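Long-range contacts in beta-glucosidase (Saccharopolyspora erythraea D, PDB 5M6G), which probably hydrolyses terminal, non-reducing beta-D-glucosyl residues with release of beta-D-glucose, as a two-domain member of glycosyl hydrolase family 3: residues V68-K73 with H83-V88; N437-G442 with T464-I469; I495-E500 with V537-R542. One frame throughout, in Å; residues are numbered along the deposited sequence.

Interaction 1 (V68-K73 with H83-V88); sequences VQVERK and HRIGSV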
ATOM      1  N   VAL A  68      16.967  -6.864 -13.673  1.00 15.45           N
ATOM      2  CA  VAL A  68      15.967  -6.028 -14.329  1.00 16.55           C
ATOM      3  C   VAL A  68      14.569  -6.474 -13.904  1.00 19.10           C
ATOM      4  O   VAL A  68      14.250  -7.672 -13.929  1.00 11.40           O
ATOM      5  CB  VAL A  68      16.122  -6.098 -15.858  1.00 18.83           C
ATOM      6  CG1 VAL A  68      14.960  -5.377 -16.542  1.00 15.64           C
ATOM      7  CG2 VAL A  68      17.480  -5.513 -16.297  1.00 13.42           C
ATOM      8  N   GLN A  69      13.736  -5.513 -13.503  1.00 12.75           N
ATOM      9  CA  GLN A  69      12.295  -5.727 -13.378  1.00 14.90           C
ATOM     10  C   GLN A  69      11.619  -4.730 -14.307  1.00 13.80           C
ATOM     11  O   GLN A  69      11.692  -3.515 -14.078  1.00 12.26           O
ATOM     12  CB  GLN A  69      11.811  -5.561 -11.939  1.00 11.48           C
ATOM     13  CG  GLN A  69      10.303  -5.814 -11.777  1.00  9.54           C
ATOM     14  CD  GLN A  69       9.843  -5.516 -10.374  1.00 11.96           C
ATOM     15  OE1 GLN A  69       9.812  -4.367  -9.964  1.00 14.56           O
ATOM     16  NE2 GLN A  69       9.527  -6.558  -9.616  1.00 16.88           N
ATOM     17  N   VAL A  70      10.982  -5.237 -15.363  1.00 11.59           N
ATOM     18  CA  VAL A  70      10.416  -4.395 -16.409  1.00 11.37           C
ATOM     19  C   VAL A  70       8.898  -4.425 -16.319  1.00 15.38           C
ATOM     20  O   VAL A  70       8.297  -5.468 -16.023  1.00 12.57           O
ATOM     21  CB  VAL A  70      10.918  -4.812 -17.814  1.00 12.04           C
ATOM     22  CG1 VAL A  70      10.422  -6.216 -18.240  1.00  9.22           C
ATOM     23  CG2 VAL A  70      10.542  -3.758 -18.839  1.00 15.99           C
ATOM     24  N   GLU A  71       8.279  -3.272 -16.566  1.00 11.45           N
ATOM     25  CA  GLU A  71       6.828  -3.172 -16.539  1.00 10.30           C
ATOM     26  C   GLU A  71       6.246  -3.860 -17.772  1.00 14.04           C
ATOM     27  O   GLU A  71       6.772  -3.727 -18.880  1.00 15.36           O
ATOM     28  CB  GLU A  71       6.412  -1.699 -16.481  1.00 13.78           C
ATOM     29  CG  GLU A  71       5.116  -1.422 -15.726  1.00 16.88           C
ATOM     30  CD  GLU A  71       3.875  -1.789 -16.519  1.00 15.87           C
ATOM     31  OE1 GLU A  71       3.869  -1.584 -17.749  1.00 17.27           O
ATOM     32  OE2 GLU A  71       2.906  -2.282 -15.906  1.00 15.15           O
ATOM     33  N   ARG A  72       5.152  -4.599 -17.569  1.00 13.18           N
ATOM     34  CA  ARG A  72       4.672  -5.533 -18.589  1.00 13.01           C
ATOM     35  C   ARG A  72       4.350  -4.847 -19.916  1.00 18.20           C
ATOM     36  O   ARG A  72       4.474  -5.474 -20.971  1.00 17.17           O
ATOM     37  CB  ARG A  72       3.441  -6.275 -18.075  1.00 11.94           C
ATOM     38  CG  ARG A  72       2.347  -5.313 -17.603  1.00 15.61           C
ATOM     39  CD  ARG A  72       1.010  -6.021 -17.366  1.00 17.33           C
ATOM     40  NE  ARG A  72       0.354  -6.430 -18.607  1.00 17.60           N
ATOM     41  CZ  ARG A  72      -0.444  -5.639 -19.317  1.00 23.06           C
ATOM     42  NH1 ARG A  72      -0.670  -4.401 -18.911  1.00 16.47           N
ATOM     43  NH2 ARG A  72      -1.015  -6.086 -20.430  1.00 22.27           N
ATOM     44  N   LYS A  73       3.924  -3.577 -19.895  1.00 15.15           N
ATOM     45  CA  LYS A  73       3.611  -2.909 -21.157  1.00 14.49           C
ATOM     46  C   LYS A  73       4.841  -2.741 -22.044  1.00 16.44           C
ATOM     47  O   LYS A  73       4.696  -2.581 -23.263  1.00 19.04           O
ATOM     48  CB  LYS A  73       2.971  -1.543 -20.898  1.00 16.39           C
ATOM     49  CG  LYS A  73       1.548  -1.618 -20.349  1.00 23.79           C
ATOM     50  CD  LYS A  73       0.879  -0.237 -20.309  1.00 24.85           C
ATOM     51  CE  LYS A  73       1.613   0.711 -19.366  1.00 26.91           C
ATOM     52  NZ  LYS A  73       1.461   0.299 -17.936  1.00 23.34           N
ATOM     53  N   HIS A  83      15.821 -11.403 -23.405  1.00 14.43           N
ATOM     54  CA  HIS A  83      16.820 -10.631 -22.675  1.00 18.26           C
ATOM     55  C   HIS A  83      17.179 -11.245 -21.328  1.00 16.90           C
ATOM     56  O   HIS A  83      17.976 -10.654 -20.580  1.00 17.30           O
ATOM     57  CB  HIS A  83      16.336  -9.184 -22.494  1.00 19.16           C
ATOM     58  CG  HIS A  83      16.302  -8.411 -23.776  1.00 24.65           C
ATOM     59  ND1 HIS A  83      15.159  -8.275 -24.535  1.00 23.30           N
ATOM     60  CD2 HIS A  83      17.284  -7.772 -24.456  1.00 21.40           C
ATOM     61  CE1 HIS A  83      15.433  -7.570 -25.619  1.00 25.03           C
ATOM     62  NE2 HIS A  83      16.716  -7.254 -25.595  1.00 31.74           N
ATOM     63  N   ARG A  84      16.636 -12.421 -21.018  1.00 13.23           N
ATOM     64  CA  ARG A  84      16.938 -13.127 -19.776  1.00 18.87           C
ATOM     65  C   ARG A  84      16.592 -12.254 -18.572  1.00 16.92           C
ATOM     66  O   ARG A  84      17.312 -12.218 -17.576  1.00 16.64           O
ATOM     67  CB  ARG A  84      18.406 -13.565 -19.729  1.00 15.17           C
ATOM     68  CG  ARG A  84      18.926 -14.163 -21.039  1.00 20.86           C
ATOM     69  CD  ARG A  84      18.216 -15.443 -21.396  1.00 16.48           C
ATOM     70  NE  ARG A  84      18.920 -16.161 -22.466  1.00 24.09           N
ATOM     71  CZ  ARG A  84      18.418 -16.425 -23.669  1.00 22.63           C
ATOM     72  NH1 ARG A  84      17.185 -16.043 -23.980  1.00 16.41           N
ATOM     73  NH2 ARG A  84      19.149 -17.087 -24.558  1.00 21.06           N
ATOM     74  N   ILE A  85      15.478 -11.530 -18.679  1.00 15.86           N
ATOM     75  CA  ILE A  85      15.101 -10.569 -17.647  1.00 14.94           C
ATOM     76  C   ILE A  85      14.591 -11.307 -16.415  1.00 14.36           C
ATOM     77  O   ILE A  85      13.926 -12.345 -16.512  1.00 17.62           O
ATOM     78  CB  ILE A  85      14.074  -9.583 -18.234  1.00 16.38           C
ATOM     79  CG1 ILE A  85      14.819  -8.508 -19.036  1.00 19.59           C
ATOM     80  CG2 ILE A  85      13.170  -8.965 -17.153  1.00 14.19           C
ATOM     81  CD1 ILE A  85      13.979  -7.807 -20.059  1.00 20.01           C
ATOM     82  N   GLY A  86      14.931 -10.788 -15.231  1.00 16.13           N
ATOM     83  CA  GLY A  86      14.642 -11.517 -14.011  1.00 13.92           C
ATOM     84  C   GLY A  86      13.232 -11.331 -13.487  1.00 13.74           C
ATOM     85  O   GLY A  86      12.703 -12.211 -12.803  1.00 12.39           O
ATOM     86  N   SER A  87      12.595 -10.211 -13.804  1.00 10.50           N
ATOM     87  CA  SER A  87      11.319  -9.928 -13.178  1.00 11.53           C
ATOM     88  C   SER A  87      10.474  -9.060 -14.087  1.00 12.70           C
ATOM     89  O   SER A  87      10.997  -8.310 -14.915  1.00 11.63           O
ATOM     90  CB  SER A  87      11.522  -9.231 -11.827  1.00 11.53           C
ATOM     91  OG  SER A  87      10.278  -9.001 -11.189  1.00 13.29           O
ATOM     92  N   VAL A  88       9.156  -9.166 -13.906  1.00 11.35           N
ATOM     93  CA  VAL A  88       8.188  -8.274 -14.527  1.00  9.83           C
ATOM     94  C   VAL A  88       7.270  -7.764 -13.426  1.00 13.06           C
ATOM     95  O   VAL A  88       7.050  -8.445 -12.419  1.00 15.00           O
ATOM     96  CB  VAL A  88       7.393  -8.987 -15.647  1.00 12.46           C
ATOM     97  CG1 VAL A  88       6.297  -8.095 -16.221  1.00 12.31           C
ATOM     98  CG2 VAL A  88       8.342  -9.443 -16.766  1.00 11.89           C
TER
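Ile85 sets its branched side chain against Val68 and Val70, a small apolar patch in which a residue of the loop just ahead of strand 87-90 packs beside the start of the parallel pairing. The CG1 arm of Ile85 rests on CG1 of Val68 at 4.0 Å, while its CG2 methyl fills the notch between the carbonyl oxygen of Val68 and CG1 of Val70. Further along, Val88 carries the same side of the sheet forward: its CG2 lies 4.1 Å from CG1 of Val70. With CG1 anti to the backbone N (chi1 175°), Val88 also turns a methyl over the next bend of the chain, 3.8 Å from CA of Arg72.

On the other face, Gln69 and Ser87 stand side by side as a bridge pair. The Gln69 chain runs past the serine, CG packing 3.6 Å from Ser87 CB, and its amide then donates from NE2 to Ser87 OG at 3.0 Å, with the oxygen in the amide plane. Ser87 OG is bonded to Ile125 O as well, so it ties Gln69 to the following strand. In the backbone ladder, Val70 N donates to Ser87 O at 3.1 Å, whereas the bond from Ser87 N to Val68 O is weak.

The two strands belong to a beta-alpha-beta unit whose crossover helix is 77-82. Within the TIM-barrel-type N-terminal domain, strand 87-90 lies between strands 68-71 and 125-128, and strand 68-71 is flanked in turn by 339-341. Helix 345-357 covers the Val68, Val70 and Ile85 side, and helix 101-116 meets Val88 through Tyr111.

Interaction 2 (N437-G442 with T464-I469); sequences NADDIG and TILEGI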
ATOM      1  N   ASN A 437     -19.307  10.991  -0.678  1.00 15.19           N
ATOM      2  CA  ASN A 437     -18.678   9.726  -0.329  1.00 11.72           C
ATOM      3  C   ASN A 437     -19.660   8.722   0.264  1.00 14.40           C
ATOM      4  O   ASN A 437     -19.232   7.682   0.766  1.00 14.73           O
ATOM      5  CB  ASN A 437     -17.500   9.976   0.622  1.00 12.89           C
ATOM      6  CG  ASN A 437     -16.318  10.590  -0.097  1.00 12.13           C
ATOM      7  OD1 ASN A 437     -16.294  10.599  -1.322  1.00 15.20           O
ATOM      8  ND2 ASN A 437     -15.327  11.098   0.652  1.00 13.42           N
ATOM      9  N   ALA A 438     -20.969   8.996   0.195  1.00 10.00           N
ATOM     10  CA  ALA A 438     -21.961   8.119   0.814  1.00 15.49           C
ATOM     11  C   ALA A 438     -22.245   6.862  -0.001  1.00 13.75           C
ATOM     12  O   ALA A 438     -22.603   5.823   0.574  1.00 13.02           O
ATOM     13  CB  ALA A 438     -23.278   8.881   1.034  1.00 13.30           C
ATOM     14  N   ASP A 439     -22.142   6.943  -1.326  1.00 11.84           N
ATOM     15  CA  ASP A 439     -22.640   5.899  -2.215  1.00 11.25           C
ATOM     16  C   ASP A 439     -21.661   5.715  -3.371  1.00 14.55           C
ATOM     17  O   ASP A 439     -22.012   5.806  -4.545  1.00 15.72           O
ATOM     18  CB  ASP A 439     -24.034   6.252  -2.744  1.00 13.25           C
ATOM     19  CG  ASP A 439     -24.704   5.094  -3.473  1.00 15.37           C
ATOM     20  OD1 ASP A 439     -24.465   3.931  -3.099  1.00 15.00           O
ATOM     21  OD2 ASP A 439     -25.491   5.348  -4.414  1.00 15.89           O
ATOM     22  N   ASP A 440     -20.397   5.442  -3.051  1.00 13.39           N
ATOM     23  CA  ASP A 440     -19.381   5.446  -4.103  1.00 16.37           C
ATOM     24  C   ASP A 440     -18.272   4.478  -3.702  1.00 15.50           C
ATOM     25  O   ASP A 440     -17.456   4.792  -2.834  1.00 15.17           O
ATOM     26  CB  ASP A 440     -18.849   6.854  -4.333  1.00 15.14           C
ATOM     27  CG  ASP A 440     -18.113   6.991  -5.654  1.00 21.14           C
ATOM     28  OD1 ASP A 440     -17.023   6.399  -5.802  1.00 17.73           O
ATOM     29  OD2 ASP A 440     -18.623   7.701  -6.546  1.00 24.36           O
ATOM     30  N   ILE A 441     -18.258   3.309  -4.349  1.00 13.88           N
ATOM     31  CA  ILE A 441     -17.246   2.293  -4.073  1.00 14.57           C
ATOM     32  C   ILE A 441     -15.852   2.868  -4.269  1.00 14.70           C
ATOM     33  O   ILE A 441     -14.950   2.663  -3.445  1.00 14.22           O
ATOM     34  CB  ILE A 441     -17.473   1.067  -4.976  1.00 16.09           C
ATOM     35  CG1 ILE A 441     -18.799   0.387  -4.627  1.00 17.57           C
ATOM     36  CG2 ILE A 441     -16.295   0.111  -4.889  1.00 15.19           C
ATOM     37  CD1 ILE A 441     -18.788  -0.305  -3.281  1.00 13.64           C
ATOM     38  N   GLY A 442     -15.652   3.590  -5.370  1.00 11.68           N
ATOM     39  CA  GLY A 442     -14.315   4.080  -5.671  1.00 10.50           C
ATOM     40  C   GLY A 442     -13.847   5.141  -4.689  1.00 16.48           C
ATOM     41  O   GLY A 442     -12.688   5.141  -4.270  1.00 12.98           O
ATOM     42  N   THR A 464     -21.544  -0.088  -0.821  1.00 13.17           N
ATOM     43  CA  THR A 464     -21.306   1.301  -0.444  1.00 13.88           C
ATOM     44  C   THR A 464     -21.783   1.561   0.982  1.00 13.03           C
ATOM     45  O   THR A 464     -22.490   0.759   1.599  1.00 12.69           O
ATOM     46  CB  THR A 464     -21.984   2.278  -1.417  1.00 15.48           C
ATOM     47  OG1 THR A 464     -23.412   2.280  -1.229  1.00 14.16           O
ATOM     48  CG2 THR A 464     -21.666   1.909  -2.860  1.00 16.19           C
ATOM     49  N   ILE A 465     -21.358   2.702   1.521  1.00 11.70           N
ATOM     50  CA  ILE A 465     -21.750   3.069   2.876  1.00 11.25           C
ATOM     51  C   ILE A 465     -23.262   3.263   2.954  1.00 14.06           C
ATOM     52  O   ILE A 465     -23.908   2.834   3.918  1.00 11.07           O
ATOM     53  CB  ILE A 465     -20.971   4.325   3.321  1.00 12.39           C
ATOM     54  CG1 ILE A 465     -19.472   3.986   3.420  1.00 12.63           C
ATOM     55  CG2 ILE A 465     -21.522   4.861   4.628  1.00 11.72           C
ATOM     56  CD1 ILE A 465     -18.545   5.176   3.653  1.00 13.91           C
ATOM     57  N   LEU A 466     -23.846   3.886   1.926  1.00 12.70           N
ATOM     58  CA  LEU A 466     -25.298   4.067   1.863  1.00 13.67           C
ATOM     59  C   LEU A 466     -26.028   2.730   1.810  1.00 12.40           C
ATOM     60  O   LEU A 466     -27.093   2.564   2.422  1.00 13.20           O
ATOM     61  CB  LEU A 466     -25.664   4.910   0.642  1.00 15.19           C
ATOM     62  CG  LEU A 466     -27.171   4.982   0.319  1.00 15.62           C
ATOM     63  CD1 LEU A 466     -27.930   5.741   1.426  1.00 17.65           C
ATOM     64  CD2 LEU A 466     -27.412   5.606  -1.049  1.00 14.60           C
ATOM     65  N   GLU A 467     -25.476   1.764   1.079  1.00 12.21           N
ATOM     66  CA  GLU A 467     -26.115   0.456   1.022  1.00 13.92           C
ATOM     67  C   GLU A 467     -26.042  -0.245   2.371  1.00 12.71           C
ATOM     68  O   GLU A 467     -27.004  -0.904   2.790  1.00 13.08           O
ATOM     69  CB  GLU A 467     -25.472  -0.385  -0.080  1.00 15.14           C
ATOM     70  CG  GLU A 467     -25.779   0.146  -1.476  1.00 13.09           C
ATOM     71  CD  GLU A 467     -24.971  -0.548  -2.552  1.00 20.76           C
ATOM     72  OE1 GLU A 467     -23.916  -1.133  -2.220  1.00 15.83           O
ATOM     73  OE2 GLU A 467     -25.401  -0.516  -3.726  1.00 15.95           O
ATOM     74  N   GLY A 468     -24.921  -0.091   3.075  1.00 12.14           N
ATOM     75  CA  GLY A 468     -24.837  -0.611   4.429  1.00  9.29           C
ATOM     76  C   GLY A 468     -25.818   0.059   5.374  1.00 12.70           C
ATOM     77  O   GLY A 468     -26.399  -0.595   6.241  1.00 16.09           O
ATOM     78  N   ILE A 469     -26.018   1.371   5.221  1.00 14.55           N
ATOM     79  CA  ILE A 469     -26.992   2.071   6.064  1.00 11.22           C
ATOM     80  C   ILE A 469     -28.401   1.558   5.787  1.00 13.85           C
ATOM     81  O   ILE A 469     -29.178   1.291   6.714  1.00 15.05           O
ATOM     82  CB  ILE A 469     -26.897   3.593   5.858  1.00 13.62           C
ATOM     83  CG1 ILE A 469     -25.560   4.118   6.392  1.00 14.45           C
ATOM     84  CG2 ILE A 469     -28.059   4.318   6.560  1.00 10.19           C
ATOM     85  CD1 ILE A 469     -25.222   5.525   5.930  1.00 13.99           C
TER
HETATM   86  O   HOH W   1     -19.712   5.097  -0.388  1.00 12.56           O
HETATM   87  O   HOH W   2     -24.668   2.004  -5.071  1.00 19.74           O
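A capped helix start is the heart of this contact: Thr464 is the N-cap of helix 465-472 and forms a capping box with Glu467, and the loop before helix 441-445 docks onto that end. Within the box, Glu467 N donates to Thr464 OG1 at 3.1 Å, and Thr464 N donates to Glu467 OE1. The hydroxyl has a second role. It stands between the backbone N and carbonyl carbon of its own residue (chi1 73°), from where it donates to Asp439 OD1 at 2.7 Å, using the anti lone pair of that carboxylate oxygen. Next to this bond Asp439 CG packs on Leu466 CD2 at 3.7 Å, and Ile441 CD1 comes equally near to the Thr464 methyl, CG2. Deeper in, Leu466 N sits nearly in line with the Ala438 C=O, 2.7 Å from Ala438 O, though the N-H is bent away from a straight approach (139°). Water 1 takes a bond from Asp440 N, lies within hydrogen-bonding distance of Asn437 O, and is reached weakly by Ile465 N.

Asp439 and Glu467 bring like charges close, with OD1 and OE2 of the two residues 4.6 Å apart. Water 2 donates to both of these oxygens and should soften their repulsion. The helix N-terminus, with its partial positive charge, probably also favours the carboxylates, and a magnesium ion about 4 Å from the Glu467 side chain probably offsets the charge too.

Interaction 3 (I495-E500 with V537-R542); sequences IAVVGE and VTVSGR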
ATOM      1  N   ILE A 495     -27.092  11.867   7.912  1.00 15.55           N
ATOM      2  CA  ILE A 495     -25.717  11.376   7.858  1.00 14.17           C
ATOM      3  C   ILE A 495     -25.058  11.972   6.624  1.00 13.43           C
ATOM      4  O   ILE A 495     -25.530  11.764   5.502  1.00 16.81           O
ATOM      5  CB  ILE A 495     -25.660   9.838   7.815  1.00 15.41           C
ATOM      6  CG1 ILE A 495     -26.414   9.251   9.006  1.00 14.80           C
ATOM      7  CG2 ILE A 495     -24.199   9.345   7.788  1.00 14.77           C
ATOM      8  CD1 ILE A 495     -26.817   7.808   8.798  1.00 16.11           C
ATOM      9  N   ALA A 496     -23.957  12.693   6.826  1.00 12.22           N
ATOM     10  CA  ALA A 496     -23.234  13.341   5.739  1.00 13.40           C
ATOM     11  C   ALA A 496     -21.880  12.656   5.600  1.00 12.80           C
ATOM     12  O   ALA A 496     -21.006  12.823   6.454  1.00 13.52           O
ATOM     13  CB  ALA A 496     -23.069  14.838   6.005  1.00 12.53           C
ATOM     14  N   VAL A 497     -21.707  11.890   4.530  1.00 12.15           N
ATOM     15  CA  VAL A 497     -20.466  11.164   4.286  1.00 11.29           C
ATOM     16  C   VAL A 497     -19.664  12.006   3.304  1.00 13.06           C
ATOM     17  O   VAL A 497     -19.947  12.017   2.105  1.00 12.38           O
ATOM     18  CB  VAL A 497     -20.725   9.750   3.761  1.00 14.60           C
ATOM     19  CG1 VAL A 497     -19.437   8.931   3.812  1.00 12.75           C
ATOM     20  CG2 VAL A 497     -21.810   9.080   4.586  1.00 10.71           C
ATOM     21  N   VAL A 498     -18.650  12.704   3.821  1.00 10.88           N
ATOM     22  CA  VAL A 498     -17.898  13.697   3.064  1.00 11.92           C
ATOM     23  C   VAL A 498     -16.430  13.276   2.988  1.00 12.71           C
ATOM     24  O   VAL A 498     -16.074  12.157   3.378  1.00 13.79           O
ATOM     25  CB  VAL A 498     -18.052  15.088   3.712  1.00 13.07           C
ATOM     26  CG1 VAL A 498     -19.537  15.523   3.746  1.00 14.19           C
ATOM     27  CG2 VAL A 498     -17.482  15.077   5.117  1.00  9.63           C
ATOM     28  N   GLY A 499     -15.562  14.154   2.472  1.00 14.00           N
ATOM     29  CA  GLY A 499     -14.126  13.934   2.524  1.00 13.98           C
ATOM     30  C   GLY A 499     -13.483  13.975   1.142  1.00 17.60           C
ATOM     31  O   GLY A 499     -13.904  14.730   0.258  1.00 15.12           O
ATOM     32  N   GLU A 500     -12.446  13.156   0.966  1.00 11.50           N
ATOM     33  CA  GLU A 500     -11.619  13.244  -0.226  1.00 10.54           C
ATOM     34  C   GLU A 500     -12.089  12.281  -1.308  1.00 12.58           C
ATOM     35  O   GLU A 500     -12.774  11.296  -1.039  1.00 13.00           O
ATOM     36  CB  GLU A 500     -10.161  12.938   0.118  1.00 13.23           C
ATOM     37  CG  GLU A 500      -9.620  13.724   1.296  1.00 13.62           C
ATOM     38  CD  GLU A 500      -8.134  13.472   1.506  1.00 15.69           C
ATOM     39  OE1 GLU A 500      -7.767  12.383   1.998  1.00 15.52           O
ATOM     40  OE2 GLU A 500      -7.340  14.367   1.147  1.00 15.80           O
ATOM     41  N   VAL A 537     -19.425  11.941   8.632  1.00 11.81           N
ATOM     42  CA  VAL A 537     -18.536  10.807   8.441  1.00 11.88           C
ATOM     43  C   VAL A 537     -17.474  11.231   7.442  1.00 11.57           C
ATOM     44  O   VAL A 537     -17.801  11.593   6.307  1.00 15.42           O
ATOM     45  CB  VAL A 537     -19.304   9.572   7.943  1.00  9.16           C
ATOM     46  CG1 VAL A 537     -18.355   8.385   7.803  1.00 12.79           C
ATOM     47  CG2 VAL A 537     -20.449   9.252   8.893  1.00 10.82           C
ATOM     48  N   THR A 538     -16.208  11.226   7.863  1.00 11.41           N
ATOM     49  CA  THR A 538     -15.128  11.609   6.961  1.00 11.14           C
ATOM     50  C   THR A 538     -14.587  10.352   6.291  1.00 13.46           C
ATOM     51  O   THR A 538     -14.141   9.417   6.967  1.00 13.45           O
ATOM     52  CB  THR A 538     -14.003  12.374   7.675  1.00 11.41           C
ATOM     53  OG1 THR A 538     -13.474  11.601   8.763  1.00 15.41           O
ATOM     54  CG2 THR A 538     -14.503  13.733   8.184  1.00 10.05           C
ATOM     55  N   VAL A 539     -14.674  10.314   4.970  1.00 10.49           N
ATOM     56  CA  VAL A 539     -13.975   9.326   4.157  1.00 11.41           C
ATOM     57  C   VAL A 539     -12.772  10.055   3.581  1.00 12.66           C
ATOM     58  O   VAL A 539     -12.920  10.909   2.700  1.00 12.20           O
ATOM     59  CB  VAL A 539     -14.878   8.747   3.060  1.00  9.09           C
ATOM     60  CG1 VAL A 539     -14.061   7.887   2.061  1.00 10.16           C
ATOM     61  CG2 VAL A 539     -15.966   7.909   3.679  1.00  8.89           C
ATOM     62  N   SER A 540     -11.583   9.746   4.094  1.00 10.30           N
ATOM     63  CA  SER A 540     -10.403  10.531   3.758  1.00 10.30           C
ATOM     64  C   SER A 540      -9.161   9.703   4.022  1.00 12.88           C
ATOM     65  O   SER A 540      -9.193   8.739   4.786  1.00 13.21           O
ATOM     66  CB  SER A 540     -10.343  11.820   4.582  1.00 11.85           C
ATOM     67  OG  SER A 540     -10.161  11.524   5.959  1.00 12.30           O
ATOM     68  N   GLY A 541      -8.054  10.120   3.420  1.00 10.72           N
ATOM     69  CA  GLY A 541      -6.790   9.454   3.672  1.00 12.64           C
ATOM     70  C   GLY A 541      -5.973  10.006   4.823  1.00  8.88           C
ATOM     71  O   GLY A 541      -4.842   9.561   5.041  1.00 11.19           O
ATOM     72  N   ARG A 542      -6.523  10.931   5.598  1.00 13.08           N
ATOM     73  CA  ARG A 542      -5.731  11.676   6.566  1.00 12.97           C
ATOM     74  C   ARG A 542      -6.678  12.545   7.377  1.00 12.60           C
ATOM     75  O   ARG A 542      -7.826  12.741   6.963  1.00 12.64           O
ATOM     76  CB  ARG A 542      -4.709  12.548   5.849  1.00 11.19           C
ATOM     77  CG  ARG A 542      -5.362  13.398   4.766  1.00 14.53           C
ATOM     78  CD  ARG A 542      -4.339  14.141   3.926  1.00 14.59           C
ATOM     79  NE  ARG A 542      -4.769  14.186   2.534  1.00 14.69           N
ATOM     80  CZ  ARG A 542      -3.996  14.541   1.513  1.00 15.76           C
ATOM     81  NH1 ARG A 542      -2.721  14.896   1.716  1.00 15.67           N
ATOM     82  NH2 ARG A 542      -4.494  14.512   0.284  1.00 11.72           N
TER
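Parallel beta pairing, continued by a salt bridge where the strands end, joins segments 495-500 and 537-542 in the mixed sheet of the C-terminal domain. Val537 N donates to Ala496 O, Val498 N to Val537 O and Val539 N to Val498 O in alternation, and a fourth bond, from Glu500 N to Val539 O at 2.9 Å, carries the ladder beyond the last strand residue. On one face CG1 of Val497 nestles against CG2 of Val539 at 3.6 Å, and CG2 methyls of Ile495 and Val537 lie side by side. Ile465 of helix 465-472 covers Val497 and Val539.

The two strands frame a beta-alpha-beta unit, with helix 518-528 as its crossover packing on Ala496 and Val498. At Gly499 the backbone takes a form that calls for glycine (phi 124°, psi -146°), and Gly499 CA lies 3.3 Å from Val539 O as a CA-H...O contact.

Past the glycine, Glu500 reaches out with an extended chain and spreads its two oxygens over separate partners. Gly541 N meets Glu500 OE1 nearly along the C-O axis at 2.7 Å, and Tyr503 OH bonds to the same oxygen. Arg542 approaches Glu500 OE2 side-on, NE at 2.9 Å and NH2 at 3.0 Å, both on the syn side but tilted out of the carboxylate plane; the carboxylate and guanidinium planes are turned 60° apart. Gly508 O takes a further bond from Arg542 NH2, and Asp188 O one from NH1.

In the fold
Interactions 2 and 3 are neighbours in the C-terminal domain, their centres about 11 Å apart. Asn437 joins them: its backbone N lies 3.0 Å from Val497 O and probably donates to it, while its amide ND2 bonds to Glu500 O. Interaction 1 belongs to the N-terminal domain, with its centre about 39 Å from each of the others and across the centre of the chain. The sorbitol pocket draws residues from both domains. Gln69 of interaction 1 comes within about 7 Å of the sorbitol by its side chain, and the Arg542 side chain of interaction 3 lies about 8 Å from that of sorbitol-binding Arg192.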